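Geranyltranstransferase (Agrobacterium tumefaciens, PDB 2H8O) probably joins isopentenyl diphosphate to geranyl diphosphate, making farnesyl diphosphate. Local coordinates at residues Gly196-Asp201 and Ala219-Ala224. Residues are numbered along the deposited sequence; the frame is centred on the assembly and turned at random.
Sequences GGQALD and AMKTGA
M220 lies against the glycine pair G196-G197, its CB packed 3.6 Å from G197 CA. The side chain bends at its third torsion (chi3 73°). The bend turns the methyl group back over the peptide between the two glycines, and CE sits 3.7 Å from G196 C. The sulfur faces L200, with CD1 3.7 Å from M220 SD. I67 of the second subunit also packs on M220, and P70 of that subunit on L200, so this side of the contact lies at the dimer interface.

K221 follows, and here the backbones come close: its CA is 4.1 Å from that of G197, which has no side chain to hold them apart. The K221 chain, extended as far as CE, crosses D201 at a slant, and a bend at its last torsion (chi4 -16°) takes NZ off the carboxylate. D201 OD2 meets the methylene CE of K221 at 3.3 Å. The ammonium lies further off, NZ being 4.7 Å from D201 OD2, so the attraction is probably long-range rather than a salt bridge. A water accepts a bond from Q198 NE2 and a weak one from K221 NZ.

The axes of the short segments 196-201 and 219-224 come within 7.4 Å and cross at -134°. This is a close crossing of two helices at G197, where the lack of a side chain lets the backbones meet. It joins the consecutive helices 194-206 and 211-237 in the mainly helical fold of the polyprenyl synthetase family.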
loop_
_atom_site.group_PDB
_atom_site.type_symbol
_atom_site.label_atom_id
_atom_site.label_comp_id
_atom_site.label_asym_id
_atom_site.label_seq_id
_atom_site.Cartn_x
_atom_site.Cartn_y
_atom_site.Cartn_z
ATOM N N GLY A 196 1.695 10.430 -7.518
ATOM C CA GLY A 196 1.306 11.365 -8.576
ATOM C C GLY A 196 2.373 12.399 -8.839
ATOM O O GLY A 196 2.625 12.783 -9.995
ATOM N N GLY A 197 2.988 12.892 -7.770
ATOM C CA GLY A 197 4.100 13.839 -7.908
ATOM C C GLY A 197 5.275 13.263 -8.657
ATOM O O GLY A 197 5.906 13.949 -9.457
ATOM N N GLN A 198 5.566 11.993 -8.417
ATOM C CA GLN A 198 6.650 11.331 -9.130
ATOM C C GLN A 198 6.303 11.231 -10.600
ATOM O O GLN A 198 7.152 11.476 -11.452
ATOM C CB GLN A 198 6.913 9.943 -8.578
ATOM C CG GLN A 198 7.322 9.927 -7.151
ATOM C CD GLN A 198 7.436 8.530 -6.621
ATOM O OE1 GLN A 198 6.515 7.996 -5.992
ATOM N NE2 GLN A 198 8.569 7.902 -6.895
ATOM N N ALA A 199 5.042 10.923 -10.900
ATOM C CA ALA A 199 4.597 10.915 -12.295
ATOM C C ALA A 199 4.755 12.302 -12.943
ATOM O O ALA A 199 5.179 12.404 -14.097
ATOM C CB ALA A 199 3.175 10.445 -12.403
ATOM N N LEU A 200 4.395 13.356 -12.211
ATOM C CA LEU A 200 4.516 14.714 -12.757
ATOM C C LEU A 200 5.979 15.089 -12.941
ATOM O O LEU A 200 6.338 15.790 -13.903
ATOM C CB LEU A 200 3.781 15.727 -11.874
ATOM C CG LEU A 200 2.255 15.634 -11.940
ATOM C CD1 LEU A 200 1.623 16.548 -10.909
ATOM C CD2 LEU A 200 1.755 15.977 -13.330
ATOM N N ASP A 201 6.833 14.592 -12.058
ATOM C CA ASP A 201 8.253 14.904 -12.120
ATOM C C ASP A 201 8.907 14.278 -13.356
ATOM O O ASP A 201 9.665 14.927 -14.086
ATOM C CB ASP A 201 8.936 14.460 -10.829
ATOM C CG ASP A 201 10.335 14.999 -10.692
ATOM O OD1 ASP A 201 10.560 16.206 -10.961
ATOM O OD2 ASP A 201 11.217 14.196 -10.320
ATOM N N ALA A 219 4.777 19.937 -4.150
ATOM C CA ALA A 219 3.839 19.718 -3.048
ATOM C C ALA A 219 3.449 18.253 -2.937
ATOM O O ALA A 219 3.230 17.751 -1.837
ATOM C CB ALA A 219 2.589 20.587 -3.217
ATOM N N MET A 220 3.390 17.564 -4.081
ATOM C CA MET A 220 3.016 16.152 -4.129
ATOM C C MET A 220 4.220 15.243 -3.844
ATOM O O MET A 220 4.165 14.407 -2.938
ATOM C CB MET A 220 2.367 15.813 -5.488
ATOM C CG MET A 220 1.057 16.565 -5.753
ATOM S SD MET A 220 0.375 16.404 -7.456
ATOM C CE MET A 220 -0.231 14.701 -7.433
ATOM N N LYS A 221 5.289 15.439 -4.600
ATOM C CA LYS A 221 6.426 14.520 -4.592
ATOM C C LYS A 221 7.144 14.488 -3.258
ATOM O O LYS A 221 7.556 13.413 -2.775
ATOM C CB LYS A 221 7.434 14.891 -5.651
ATOM C CG LYS A 221 8.530 13.839 -5.800
ATOM C CD LYS A 221 9.375 14.125 -7.040
ATOM C CE LYS A 221 10.575 13.159 -7.209
ATOM N NZ LYS A 221 10.931 12.376 -6.015
ATOM N N THR A 222 7.322 15.672 -2.677
ATOM C CA THR A 222 8.008 15.770 -1.389
ATOM C C THR A 222 7.182 16.412 -0.280
ATOM O O THR A 222 7.327 16.064 0.883
ATOM C CB THR A 222 9.326 16.519 -1.539
ATOM O OG1 THR A 222 9.065 17.866 -1.942
ATOM C CG2 THR A 222 10.210 15.839 -2.578
ATOM N N GLY A 223 6.305 17.358 -0.603
ATOM C CA GLY A 223 5.584 18.040 0.460
ATOM C C GLY A 223 4.592 17.167 1.216
ATOM O O GLY A 223 4.412 17.331 2.418
ATOM N N ALA A 224 3.910 16.262 0.509
ATOM C CA ALA A 224 2.733 15.597 1.074
ATOM C C ALA A 224 3.099 14.708 2.282
ATOM O O ALA A 224 2.392 14.713 3.277
ATOM C CB ALA A 224 1.982 14.786 0.005
HETATM O O HOH W 1 10.299 9.923 -8.288
#